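PDB 1A1X: protein p13 MTCP-1 from Homo sapiens, which binds the PH domains of the kinases AKT1 and AKT2, enhances their phosphorylation and activation, and is the product of a proto-oncogene involved in T cell malignancies. Local coordinates for residues W15-G20 and V50-A55; A32-E37 and T63-L68; T38-A43 and L101-P106; Q71-E76 and S83-I88. One frame throughout, in Å; residues are numbered along the deposited sequence.

Contact 1 of 4, residues W15-G20 and V50-A55; sequences WVHQEG and VPLGDA
With CG of His17 turned opposite its backbone N (chi1 -174°), the imidazole is brought across to Leu52 and Ala55 of the loop 50-55. His17 and Gln18 both face Ile21, a classic beta bulge, and the chain turns a corner here as it leaves strand 13-16 of the closed antiparallel beta-barrel. The ring is filled in on both faces. Over one lies the isobutyl group of Leu52, whose CD2 comes to 3.6 Å from His17 CD2; over the opposite one stands Ala55, its CA 4.0 Å from the ring centroid and 18° off the normal, a CH-pi contact. The backbone takes part as well, Ala55 CA lying 3.3 Å from His17 O in a CA-H...O contact. Arg23 of the next strand touches both His17 and Leu52, and a backbone hydrogen bond joins His17 to Ala56, which places the long loop before helix 58-61 against the end of the barrel. At the ring edge His17 NE2 donates to Gly53 O over 2.9 Å, nearly straight at 172°; the oxygen lies in the imidazole plane, whereas the nitrogen stands well above the plane of the Gly53 carbonyl.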
loop_
_atom_site.group_PDB
_atom_site.type_symbol
_atom_site.label_atom_id
_atom_site.label_comp_id
_atom_site.label_asym_id
_atom_site.label_seq_id
_atom_site.Cartn_x
_atom_site.Cartn_y
_atom_site.Cartn_z
ATOM N N TRP A 15 -8.550 9.960 17.444
ATOM C CA TRP A 15 -9.796 10.633 17.773
ATOM C C TRP A 15 -9.995 11.764 16.778
ATOM O O TRP A 15 -9.105 12.584 16.587
ATOM C CB TRP A 15 -9.753 11.228 19.189
ATOM C CG TRP A 15 -9.746 10.252 20.342
ATOM C CD1 TRP A 15 -8.686 9.947 21.145
ATOM C CD2 TRP A 15 -10.869 9.546 20.884
ATOM N NE1 TRP A 15 -9.081 9.108 22.160
ATOM C CE2 TRP A 15 -10.416 8.846 22.022
ATOM C CE3 TRP A 15 -12.220 9.442 20.520
ATOM C CZ2 TRP A 15 -11.266 8.052 22.805
ATOM C CZ3 TRP A 15 -13.071 8.648 21.303
ATOM C CH2 TRP A 15 -12.588 7.968 22.430
ATOM N N VAL A 16 -11.175 11.817 16.169
ATOM C CA VAL A 16 -11.511 12.850 15.200
ATOM C C VAL A 16 -11.552 14.237 15.856
ATOM O O VAL A 16 -11.864 14.374 17.052
ATOM C CB VAL A 16 -12.890 12.542 14.537
ATOM C CG1 VAL A 16 -14.023 12.742 15.527
ATOM C CG2 VAL A 16 -13.095 13.378 13.304
ATOM N N HIS A 17 -11.147 15.250 15.100
ATOM C CA HIS A 17 -11.188 16.626 15.589
ATOM C C HIS A 17 -12.153 17.373 14.685
ATOM O O HIS A 17 -13.125 17.991 15.133
ATOM C CB HIS A 17 -9.819 17.286 15.526
ATOM C CG HIS A 17 -9.797 18.637 16.153
ATOM N ND1 HIS A 17 -9.768 18.816 17.518
ATOM C CD2 HIS A 17 -9.887 19.872 15.613
ATOM C CE1 HIS A 17 -9.848 20.105 17.792
ATOM N NE2 HIS A 17 -9.922 20.767 16.652
ATOM N N GLN A 18 -11.868 17.270 13.397
ATOM C CA GLN A 18 -12.659 17.865 12.348
ATOM C C GLN A 18 -12.773 16.742 11.327
ATOM O O GLN A 18 -11.961 15.813 11.339
ATOM C CB GLN A 18 -11.900 19.043 11.760
ATOM C CG GLN A 18 -12.689 19.877 10.803
ATOM C CD GLN A 18 -11.875 21.024 10.260
ATOM O OE1 GLN A 18 -10.966 20.823 9.448
ATOM N NE2 GLN A 18 -12.193 22.242 10.703
ATOM N N GLU A 19 -13.773 16.811 10.456
ATOM C CA GLU A 19 -13.971 15.777 9.445
ATOM C C GLU A 19 -12.664 15.486 8.720
ATOM O O GLU A 19 -12.063 16.389 8.151
ATOM C CB GLU A 19 -15.030 16.228 8.427
ATOM C CG GLU A 19 -16.171 15.232 8.187
ATOM C CD GLU A 19 -15.828 14.144 7.183
ATOM O OE1 GLU A 19 -15.220 13.121 7.568
ATOM O OE2 GLU A 19 -16.186 14.309 6.002
ATOM N N GLY A 20 -12.200 14.245 8.806
ATOM C CA GLY A 20 -10.966 13.866 8.139
ATOM C C GLY A 20 -9.656 14.139 8.862
ATOM O O GLY A 20 -8.595 13.721 8.385
ATOM N N VAL A 50 -1.170 19.557 10.601
ATOM C CA VAL A 50 -2.118 20.497 10.011
ATOM C C VAL A 50 -2.670 21.382 11.117
ATOM O O VAL A 50 -2.568 21.040 12.293
ATOM C CB VAL A 50 -3.286 19.772 9.286
ATOM C CG1 VAL A 50 -2.770 19.028 8.069
ATOM C CG2 VAL A 50 -3.993 18.812 10.225
ATOM N N PRO A 51 -3.216 22.556 10.762
ATOM C CA PRO A 51 -3.761 23.439 11.797
ATOM C C PRO A 51 -5.020 22.843 12.389
ATOM O O PRO A 51 -5.686 22.010 11.765
ATOM C CB PRO A 51 -4.069 24.720 11.021
ATOM C CG PRO A 51 -4.438 24.212 9.668
ATOM C CD PRO A 51 -3.378 23.155 9.426
ATOM N N LEU A 52 -5.306 23.218 13.625
ATOM C CA LEU A 52 -6.503 22.741 14.293
ATOM C C LEU A 52 -7.313 23.956 14.693
ATOM O O LEU A 52 -6.774 24.913 15.249
ATOM C CB LEU A 52 -6.159 21.926 15.540
ATOM C CG LEU A 52 -5.539 20.549 15.328
ATOM C CD1 LEU A 52 -5.187 19.938 16.673
ATOM C CD2 LEU A 52 -6.498 19.659 14.577
ATOM N N GLY A 53 -8.591 23.940 14.337
ATOM C CA GLY A 53 -9.472 25.029 14.699
ATOM C C GLY A 53 -10.414 24.448 15.730
ATOM O O GLY A 53 -9.987 23.672 16.596
ATOM N N ASP A 54 -11.697 24.772 15.614
ATOM C CA ASP A 54 -12.691 24.248 16.544
ATOM C C ASP A 54 -12.972 22.772 16.256
ATOM O O ASP A 54 -12.865 22.328 15.107
ATOM C CB ASP A 54 -14.009 25.018 16.407
ATOM C CG ASP A 54 -13.850 26.509 16.637
ATOM O OD1 ASP A 54 -12.846 26.929 17.241
ATOM O OD2 ASP A 54 -14.739 27.264 16.203
ATOM N N ALA A 55 -13.301 22.015 17.301
ATOM C CA ALA A 55 -13.650 20.611 17.123
ATOM C C ALA A 55 -15.032 20.650 16.496
ATOM O O ALA A 55 -15.858 21.487 16.862
ATOM C CB ALA A 55 -13.704 19.907 18.453
#

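Contact 2 of 4, residues A32-E37 and T63-L68; sequences AVVEEE and TSQLPL
Gln65 NE2 donates to Glu36 OE1 over 3.2 Å, the one hydrogen bond between residues 32-37 and loop residues 63-68. The N-H is well aimed, at 163°, and the acceptor lies in the amide plane of Gln65. The carboxylate is less well presented: its oxygen is met from above its own plane, 50° out of it, and the two flat groups are turned 70° apart. Both chains reach the bond extended beyond CG, that of Glu36 leaving with CG opposite its backbone N, and they cross at about a right angle. This is a surface hydrogen bond between two exposed side chains. Beside it Gln65 OE1 rests against Val34 CG1, at 3.9 Å. The apolar part is carried by Leu66, which slides past Val34 in the opposite direction: Leu66 CD1 meets Val34 CG2 at 3.7 Å, and Leu66 CD2 reaches Ala32 CB at 4.0 Å. The turn of the loop is fixed by Ser64 OG, which accepts from Leu66 N at 3.2 Å in an ST turn and also bonds Glu19. Leu66 further touches Tyr22 of strand 21-24, and Gln65 touches Leu41 of strand 41-46; the segment linking helix 58-61 to strand 69-73 is thus laid along strand 29-36 and its two neighbours in the barrel.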
loop_
_atom_site.group_PDB
_atom_site.type_symbol
_atom_site.label_atom_id
_atom_site.label_comp_id
_atom_site.label_asym_id
_atom_site.label_seq_id
_atom_site.Cartn_x
_atom_site.Cartn_y
_atom_site.Cartn_z
ATOM N N ALA A 32 -7.064 11.927 7.128
ATOM C CA ALA A 32 -7.660 10.738 6.535
ATOM C C ALA A 32 -8.480 11.039 5.287
ATOM O O ALA A 32 -9.297 11.957 5.276
ATOM C CB ALA A 32 -8.512 10.001 7.563
ATOM N N VAL A 33 -8.230 10.271 4.229
ATOM C CA VAL A 33 -8.961 10.426 2.987
ATOM C C VAL A 33 -9.630 9.103 2.631
ATOM O O VAL A 33 -9.122 8.030 2.954
ATOM C CB VAL A 33 -8.058 10.887 1.799
ATOM C CG1 VAL A 33 -7.452 12.247 2.083
ATOM C CG2 VAL A 33 -6.978 9.861 1.492
ATOM N N VAL A 34 -10.791 9.194 1.992
ATOM C CA VAL A 34 -11.525 8.010 1.584
ATOM C C VAL A 34 -11.154 7.614 0.161
ATOM O O VAL A 34 -11.039 8.462 -0.714
ATOM C CB VAL A 34 -13.071 8.234 1.657
ATOM C CG1 VAL A 34 -13.814 6.991 1.137
ATOM C CG2 VAL A 34 -13.505 8.539 3.088
ATOM N N GLU A 35 -10.900 6.326 -0.034
ATOM C CA GLU A 35 -10.598 5.773 -1.354
ATOM C C GLU A 35 -11.529 4.575 -1.492
ATOM O O GLU A 35 -11.214 3.456 -1.099
ATOM C CB GLU A 35 -9.139 5.379 -1.444
ATOM C CG GLU A 35 -8.251 6.552 -1.128
ATOM C CD GLU A 35 -6.803 6.308 -1.448
ATOM O OE1 GLU A 35 -6.335 5.170 -1.218
ATOM O OE2 GLU A 35 -6.137 7.261 -1.922
ATOM N N GLU A 36 -12.719 4.854 -1.998
ATOM C CA GLU A 36 -13.756 3.853 -2.145
ATOM C C GLU A 36 -13.681 2.963 -3.381
ATOM O O GLU A 36 -13.580 3.445 -4.510
ATOM C CB GLU A 36 -15.100 4.555 -2.094
ATOM C CG GLU A 36 -16.277 3.636 -1.953
ATOM C CD GLU A 36 -17.580 4.392 -1.906
ATOM O OE1 GLU A 36 -17.583 5.568 -1.475
ATOM O OE2 GLU A 36 -18.604 3.807 -2.311
ATOM N N GLU A 37 -13.696 1.653 -3.149
ATOM C CA GLU A 37 -13.678 0.673 -4.230
ATOM C C GLU A 37 -15.138 0.326 -4.524
ATOM O O GLU A 37 -16.050 0.903 -3.920
ATOM C CB GLU A 37 -12.911 -0.582 -3.799
ATOM C CG GLU A 37 -11.465 -0.326 -3.373
ATOM C CD GLU A 37 -10.612 0.261 -4.480
ATOM O OE1 GLU A 37 -10.760 -0.179 -5.637
ATOM O OE2 GLU A 37 -9.790 1.161 -4.189
ATOM N N THR A 63 -22.960 11.883 9.596
ATOM C CA THR A 63 -23.088 11.473 8.204
ATOM C C THR A 63 -21.800 11.041 7.503
ATOM O O THR A 63 -21.853 10.461 6.414
ATOM C CB THR A 63 -23.731 12.596 7.381
ATOM O OG1 THR A 63 -22.921 13.781 7.466
ATOM C CG2 THR A 63 -25.137 12.890 7.906
ATOM N N SER A 64 -20.659 11.318 8.128
ATOM C CA SER A 64 -19.352 10.983 7.567
ATOM C C SER A 64 -19.130 9.494 7.317
ATOM O O SER A 64 -19.695 8.652 8.010
ATOM C CB SER A 64 -18.249 11.508 8.489
ATOM O OG SER A 64 -16.967 11.195 7.976
ATOM N N GLN A 65 -18.303 9.178 6.323
ATOM C CA GLN A 65 -17.972 7.783 6.005
ATOM C C GLN A 65 -16.906 7.242 6.977
ATOM O O GLN A 65 -16.762 6.030 7.161
ATOM C CB GLN A 65 -17.471 7.665 4.561
ATOM C CG GLN A 65 -18.524 7.994 3.511
ATOM C CD GLN A 65 -17.998 7.823 2.103
ATOM O OE1 GLN A 65 -17.309 8.693 1.582
ATOM N NE2 GLN A 65 -18.302 6.691 1.488
ATOM N N LEU A 66 -16.152 8.160 7.570
ATOM C CA LEU A 66 -15.100 7.845 8.536
ATOM C C LEU A 66 -15.680 7.910 9.955
ATOM O O LEU A 66 -16.607 8.685 10.226
ATOM C CB LEU A 66 -13.938 8.839 8.386
ATOM C CG LEU A 66 -12.781 8.508 7.438
ATOM C CD1 LEU A 66 -13.097 7.312 6.557
ATOM C CD2 LEU A 66 -12.428 9.736 6.613
ATOM N N PRO A 67 -15.108 7.132 10.887
ATOM C CA PRO A 67 -15.583 7.102 12.273
ATOM C C PRO A 67 -15.089 8.214 13.184
ATOM O O PRO A 67 -14.174 8.967 12.842
ATOM C CB PRO A 67 -15.099 5.738 12.755
ATOM C CG PRO A 67 -13.768 5.622 12.082
ATOM C CD PRO A 67 -14.029 6.149 10.677
ATOM N N LEU A 68 -15.726 8.308 14.349
ATOM C CA LEU A 68 -15.365 9.294 15.362
ATOM C C LEU A 68 -14.044 8.879 16.003
ATOM O O LEU A 68 -13.274 9.723 16.458
ATOM C CB LEU A 68 -16.433 9.369 16.458
ATOM C CG LEU A 68 -17.848 9.834 16.126
ATOM C CD1 LEU A 68 -18.685 9.785 17.392
ATOM C CD2 LEU A 68 -17.835 11.239 15.565
#

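Contact 3 of 4, residues T38-A43 and L101-P106; sequences TSFLRA and LLKLLP
Lys103 lays its aliphatic end over one face of the Phe40 ring, with CE 3.3 Å from the ring centroid and NZ at 3.7 Å, both 14° off the normal. These CH-pi and cation-pi contacts run from strand 97-104 to the residue just before strand 41-46, where the two strands pair antiparallel in the beta-barrel. With CG opposite its backbone N (chi1 -176°) and every later torsion extended, the lysine chain carries CE and NZ over the ring. Arg42, on the same sheet face as Lys103, lies next to the ring, and Phe40 CE2 sits over its guanidinium plane. Replacing Phe40 by a serine is likely to leave the Lys103 methylenes and the Arg42 guanidinium without the ring that packs on both. Glu5 of the second subunit forms salt bridges with both Arg42 and Lys103, while Lys103 NZ bonds Gly4 O of that subunit and Arg42 NE bonds Gln89; this cluster is therefore part of the interface with the second subunit. Behind these side chains the backbones hold the register. Arg42 and Lys103 form a non-hydrogen-bonded pair, with CA atoms 4.4 Å apart, and Ala43 and Leu102 the hydrogen-bonded pair beside it, their side chains on the other face. Leu102 N reaches Ala43 O at 2.9 Å, and Ala43 N reaches Leu102 O at 2.8 Å. Further along, Leu104 N donates to Leu41 O over 3.0 Å.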
loop_
_atom_site.group_PDB
_atom_site.type_symbol
_atom_site.label_atom_id
_atom_site.label_comp_id
_atom_site.label_asym_id
_atom_site.label_seq_id
_atom_site.Cartn_x
_atom_site.Cartn_y
_atom_site.Cartn_z
ATOM N N THR A 38 -15.371 -0.609 -5.441
ATOM C CA THR A 38 -16.742 -1.003 -5.781
ATOM C C THR A 38 -17.418 -1.793 -4.651
ATOM O O THR A 38 -18.554 -1.511 -4.255
ATOM C CB THR A 38 -16.784 -1.866 -7.072
ATOM O OG1 THR A 38 -16.313 -1.097 -8.182
ATOM C CG2 THR A 38 -18.205 -2.324 -7.362
ATOM N N SER A 39 -16.684 -2.755 -4.117
ATOM C CA SER A 39 -17.197 -3.621 -3.084
ATOM C C SER A 39 -16.855 -3.230 -1.660
ATOM O O SER A 39 -17.416 -3.791 -0.722
ATOM C CB SER A 39 -16.714 -5.033 -3.358
ATOM O OG SER A 39 -16.912 -5.326 -4.728
ATOM N N PHE A 40 -15.935 -2.287 -1.480
ATOM C CA PHE A 40 -15.559 -1.884 -0.124
ATOM C C PHE A 40 -14.956 -0.495 -0.042
ATOM O O PHE A 40 -14.761 0.185 -1.052
ATOM C CB PHE A 40 -14.607 -2.909 0.517
ATOM C CG PHE A 40 -13.394 -3.177 -0.299
ATOM C CD1 PHE A 40 -13.412 -4.157 -1.283
ATOM C CD2 PHE A 40 -12.252 -2.407 -0.141
ATOM C CE1 PHE A 40 -12.304 -4.362 -2.109
ATOM C CE2 PHE A 40 -11.142 -2.604 -0.959
ATOM C CZ PHE A 40 -11.169 -3.583 -1.947
ATOM N N LEU A 41 -14.627 -0.105 1.183
ATOM C CA LEU A 41 -14.064 1.197 1.444
ATOM C C LEU A 41 -12.723 1.122 2.155
ATOM O O LEU A 41 -12.511 0.285 3.034
ATOM C CB LEU A 41 -15.064 2.001 2.270
ATOM C CG LEU A 41 -14.734 3.456 2.559
ATOM C CD1 LEU A 41 -15.973 4.303 2.332
ATOM C CD2 LEU A 41 -14.208 3.595 3.968
ATOM N N ARG A 42 -11.811 1.984 1.726
ATOM C CA ARG A 42 -10.480 2.088 2.312
ATOM C C ARG A 42 -10.262 3.530 2.760
ATOM O O ARG A 42 -10.861 4.457 2.217
ATOM C CB ARG A 42 -9.384 1.728 1.295
ATOM C CG ARG A 42 -9.238 0.236 0.983
ATOM C CD ARG A 42 -7.821 -0.082 0.472
ATOM N NE ARG A 42 -7.718 -1.424 -0.105
ATOM C CZ ARG A 42 -7.776 -1.699 -1.406
ATOM N NH1 ARG A 42 -7.930 -0.728 -2.296
ATOM N NH2 ARG A 42 -7.697 -2.953 -1.823
ATOM N N ALA A 43 -9.440 3.706 3.785
ATOM C CA ALA A 43 -9.103 5.033 4.274
ATOM C C ALA A 43 -7.584 5.087 4.287
ATOM O O ALA A 43 -6.940 4.167 4.763
ATOM C CB ALA A 43 -9.649 5.249 5.675
ATOM N N LEU A 101 -2.906 2.353 5.700
ATOM C CA LEU A 101 -3.901 2.045 4.683
ATOM C C LEU A 101 -4.865 1.079 5.363
ATOM O O LEU A 101 -4.520 -0.079 5.633
ATOM C CB LEU A 101 -3.292 1.413 3.425
ATOM C CG LEU A 101 -4.371 1.200 2.350
ATOM C CD1 LEU A 101 -4.908 2.546 1.887
ATOM C CD2 LEU A 101 -3.829 0.387 1.176
ATOM N N LEU A 102 -6.057 1.591 5.672
ATOM C CA LEU A 102 -7.108 0.841 6.363
ATOM C C LEU A 102 -8.232 0.376 5.452
ATOM O O LEU A 102 -8.680 1.112 4.579
ATOM C CB LEU A 102 -7.719 1.709 7.468
ATOM C CG LEU A 102 -6.765 2.304 8.499
ATOM C CD1 LEU A 102 -7.534 3.166 9.504
ATOM C CD2 LEU A 102 -6.030 1.178 9.196
ATOM N N LYS A 103 -8.732 -0.823 5.712
ATOM C CA LYS A 103 -9.814 -1.373 4.922
ATOM C C LYS A 103 -10.959 -1.783 5.834
ATOM O O LYS A 103 -10.777 -2.609 6.728
ATOM C CB LYS A 103 -9.325 -2.587 4.124
ATOM C CG LYS A 103 -10.375 -3.173 3.175
ATOM C CD LYS A 103 -9.837 -4.368 2.425
ATOM C CE LYS A 103 -10.888 -4.919 1.500
ATOM N NZ LYS A 103 -10.362 -6.012 0.650
ATOM N N LEU A 104 -12.133 -1.203 5.607
ATOM C CA LEU A 104 -13.308 -1.530 6.413
ATOM C C LEU A 104 -13.801 -2.923 6.055
ATOM O O LEU A 104 -14.154 -3.188 4.909
ATOM C CB LEU A 104 -14.423 -0.506 6.189
ATOM C CG LEU A 104 -15.721 -0.807 6.929
ATOM C CD1 LEU A 104 -15.470 -0.914 8.429
ATOM C CD2 LEU A 104 -16.733 0.267 6.619
ATOM N N LEU A 105 -13.779 -3.813 7.037
ATOM C CA LEU A 105 -14.203 -5.191 6.858
ATOM C C LEU A 105 -15.690 -5.358 7.170
ATOM O O LEU A 105 -16.269 -4.561 7.914
ATOM C CB LEU A 105 -13.380 -6.095 7.775
ATOM C CG LEU A 105 -11.864 -6.091 7.556
ATOM C CD1 LEU A 105 -11.193 -6.938 8.632
ATOM C CD2 LEU A 105 -11.534 -6.625 6.184
ATOM N N PRO A 106 -16.334 -6.385 6.586
ATOM C CA PRO A 106 -17.762 -6.623 6.833
ATOM C C PRO A 106 -17.948 -7.021 8.283
ATOM O O PRO A 106 -17.083 -7.690 8.853
ATOM C CB PRO A 106 -18.092 -7.771 5.877
ATOM C CG PRO A 106 -16.787 -8.493 5.732
ATOM C CD PRO A 106 -15.787 -7.371 5.637
#

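Contact 4 of 4, residues Q71-E76 and S83-I88; sequences QLYPEE and SRLWQI
Ile88 and Glu76 cross obliquely, the methyl end of the isoleucine coming to 3.8 Å between its CD1 and Glu76 OE1. CG1 of Ile88 is set opposite its carbonyl carbon (chi1 -67°), which puts the longer branch, through CD1, against Glu76 and against Leu72 CD1 at 4.2 Å. The glutamate is bent at chi2 (-46°) rather than stretched out, and its carboxylate stays close to that branch. Under the side chains the backbones are joined: Ile88 N donates to Glu76 O over 3.1 Å, with a good angle at the hydrogen of 164°. The amide of Gln87 approaches the same carbonyl but at a poor angle, and a water instead connects it to the turn, accepting from Gln87 NE2 at 3.1 Å and donating to Glu75 O at 2.9 Å. At the other end Leu85 CD2 comes obliquely to the Tyr73 ring, 4.4 Å from CE2, a loose apolar touch. With an alanine at the place of Ile88, Leu72 CD1 would probably lose its apolar partner and Glu76 the branch it lies against. Strand 77-80 runs between strands 69-73 and 85-94 in the barrel, and its Tyr78 touches both Leu72 and Ile88. The turn after strand 69-73 is thus held to strand 85-94 mainly through backbone carbonyls, Glu76 O directly and Glu75 O through water, with two looser apolar touches added, and the link probably depends little on the carboxylates of the two exposed glutamates.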
loop_
_atom_site.group_PDB
_atom_site.type_symbol
_atom_site.label_atom_id
_atom_site.label_comp_id
_atom_site.label_asym_id
_atom_site.label_seq_id
_atom_site.Cartn_x
_atom_site.Cartn_y
_atom_site.Cartn_z
ATOM N N GLN A 71 -9.520 2.502 17.523
ATOM C CA GLN A 71 -8.756 2.008 18.658
ATOM C C GLN A 71 -8.012 0.764 18.189
ATOM O O GLN A 71 -8.623 -0.144 17.630
ATOM C CB GLN A 71 -9.720 1.653 19.788
ATOM C CG GLN A 71 -9.076 1.175 21.071
ATOM C CD GLN A 71 -10.116 0.867 22.143
ATOM O OE1 GLN A 71 -10.584 -0.267 22.270
ATOM N NE2 GLN A 71 -10.499 1.887 22.904
ATOM N N LEU A 72 -6.695 0.728 18.391
ATOM C CA LEU A 72 -5.898 -0.424 17.976
ATOM C C LEU A 72 -6.453 -1.717 18.587
ATOM O O LEU A 72 -6.681 -1.819 19.796
ATOM C CB LEU A 72 -4.424 -0.211 18.325
ATOM C CG LEU A 72 -3.369 -1.113 17.681
ATOM C CD1 LEU A 72 -3.540 -1.174 16.162
ATOM C CD2 LEU A 72 -1.978 -0.586 18.047
ATOM N N TYR A 73 -6.684 -2.693 17.716
ATOM C CA TYR A 73 -7.258 -3.980 18.079
ATOM C C TYR A 73 -6.280 -5.095 17.666
ATOM O O TYR A 73 -5.502 -4.911 16.733
ATOM C CB TYR A 73 -8.583 -4.107 17.321
ATOM C CG TYR A 73 -9.529 -5.136 17.858
ATOM C CD1 TYR A 73 -10.187 -4.941 19.069
ATOM C CD2 TYR A 73 -9.748 -6.322 17.167
ATOM C CE1 TYR A 73 -11.036 -5.913 19.582
ATOM C CE2 TYR A 73 -10.590 -7.295 17.667
ATOM C CZ TYR A 73 -11.231 -7.089 18.874
ATOM O OH TYR A 73 -12.050 -8.078 19.367
ATOM N N PRO A 74 -6.299 -6.259 18.360
ATOM C CA PRO A 74 -5.399 -7.383 18.037
ATOM C C PRO A 74 -5.490 -7.829 16.583
ATOM O O PRO A 74 -6.553 -7.731 15.966
ATOM C CB PRO A 74 -5.898 -8.499 18.960
ATOM C CG PRO A 74 -6.405 -7.760 20.144
ATOM C CD PRO A 74 -7.154 -6.604 19.514
ATOM N N GLU A 75 -4.376 -8.336 16.054
ATOM C CA GLU A 75 -4.300 -8.822 14.674
ATOM C C GLU A 75 -4.207 -7.684 13.656
ATOM O O GLU A 75 -4.781 -7.756 12.567
ATOM C CB GLU A 75 -5.503 -9.720 14.341
ATOM C CG GLU A 75 -5.753 -10.853 15.326
ATOM C CD GLU A 75 -4.582 -11.800 15.423
ATOM O OE1 GLU A 75 -4.184 -12.359 14.381
ATOM O OE2 GLU A 75 -4.053 -11.983 16.539
ATOM N N GLU A 76 -3.474 -6.637 14.018
ATOM C CA GLU A 76 -3.275 -5.479 13.159
ATOM C C GLU A 76 -4.513 -4.946 12.470
ATOM O O GLU A 76 -4.676 -5.041 11.256
ATOM C CB GLU A 76 -2.151 -5.729 12.154
ATOM C CG GLU A 76 -0.775 -5.761 12.813
ATOM C CD GLU A 76 -0.571 -4.609 13.804
ATOM O OE1 GLU A 76 -0.114 -3.523 13.376
ATOM O OE2 GLU A 76 -0.877 -4.786 15.010
ATOM N N SER A 83 -18.084 -0.401 16.512
ATOM C CA SER A 83 -17.641 -1.793 16.681
ATOM C C SER A 83 -17.177 -2.474 15.397
ATOM O O SER A 83 -16.948 -3.685 15.389
ATOM C CB SER A 83 -18.706 -2.669 17.355
ATOM O OG SER A 83 -18.736 -2.448 18.748
ATOM N N ARG A 84 -17.042 -1.708 14.318
ATOM C CA ARG A 84 -16.589 -2.266 13.052
ATOM C C ARG A 84 -15.073 -2.376 13.058
ATOM O O ARG A 84 -14.399 -1.607 13.738
ATOM C CB ARG A 84 -17.042 -1.391 11.899
ATOM C CG ARG A 84 -18.529 -1.235 11.837
ATOM C CD ARG A 84 -18.910 -0.216 10.796
ATOM N NE ARG A 84 -20.349 0.033 10.782
ATOM C CZ ARG A 84 -20.894 1.228 10.576
ATOM N NH1 ARG A 84 -20.114 2.284 10.367
ATOM N NH2 ARG A 84 -22.215 1.367 10.578
ATOM N N LEU A 85 -14.551 -3.344 12.308
ATOM C CA LEU A 85 -13.116 -3.586 12.213
ATOM C C LEU A 85 -12.537 -3.090 10.905
ATOM O O LEU A 85 -13.153 -3.218 9.848
ATOM C CB LEU A 85 -12.806 -5.075 12.373
ATOM C CG LEU A 85 -12.461 -5.601 13.767
ATOM C CD1 LEU A 85 -13.408 -5.045 14.800
ATOM C CD2 LEU A 85 -12.505 -7.115 13.760
ATOM N N TRP A 86 -11.354 -2.496 10.999
ATOM C CA TRP A 86 -10.641 -1.963 9.847
ATOM C C TRP A 86 -9.288 -2.651 9.802
ATOM O O TRP A 86 -8.514 -2.555 10.745
ATOM C CB TRP A 86 -10.435 -0.455 9.984
ATOM C CG TRP A 86 -11.702 0.336 9.985
ATOM C CD1 TRP A 86 -12.656 0.352 10.965
ATOM C CD2 TRP A 86 -12.147 1.251 8.976
ATOM N NE1 TRP A 86 -13.663 1.219 10.629
ATOM C CE2 TRP A 86 -13.380 1.787 9.414
ATOM C CE3 TRP A 86 -11.624 1.676 7.745
ATOM C CZ2 TRP A 86 -14.104 2.726 8.666
ATOM C CZ3 TRP A 86 -12.339 2.613 7.003
ATOM C CH2 TRP A 86 -13.566 3.126 7.466
ATOM N N GLN A 87 -9.021 -3.361 8.715
ATOM C CA GLN A 87 -7.765 -4.079 8.553
ATOM C C GLN A 87 -6.633 -3.141 8.157
ATOM O O GLN A 87 -6.807 -2.310 7.274
ATOM C CB GLN A 87 -7.925 -5.143 7.454
ATOM C CG GLN A 87 -6.690 -6.001 7.218
ATOM C CD GLN A 87 -6.373 -6.901 8.402
ATOM O OE1 GLN A 87 -7.205 -7.714 8.815
ATOM N NE2 GLN A 87 -5.169 -6.764 8.953
ATOM N N ILE A 88 -5.488 -3.237 8.825
ATOM C CA ILE A 88 -4.351 -2.408 8.438
ATOM C C ILE A 88 -3.715 -3.174 7.278
ATOM O O ILE A 88 -3.148 -4.245 7.482
ATOM C CB ILE A 88 -3.312 -2.252 9.574
ATOM C CG1 ILE A 88 -3.897 -1.454 10.744
ATOM C CG2 ILE A 88 -2.062 -1.538 9.055
ATOM C CD1 ILE A 88 -3.000 -1.449 11.988
HETATM O O HOH W 1 -4.384 -9.486 10.211
#

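From the N terminus, contact 1 opens at the end of strand 13-16 and closes in the loop after strand 41-46. Before it closes, contacts 2 and 3 have opened on strands 29-36 and 41-46; contact 2 closes beyond helix 58-61, and contact 3 only on the last strand. Contacts 1, 2 and 3 therefore cross pairwise. Contact 4 opens and closes within the span of contact 3, in series after contacts 1 and 2. Contacts 1 and 2 fasten the connection between strands 41-46 and 69-73 to the first half of the barrel, contact 3 joins the halves between strands 41-46 and 97-104, and contact 4 ties the turn after strand 69-73 to strand 85-94, in the second half.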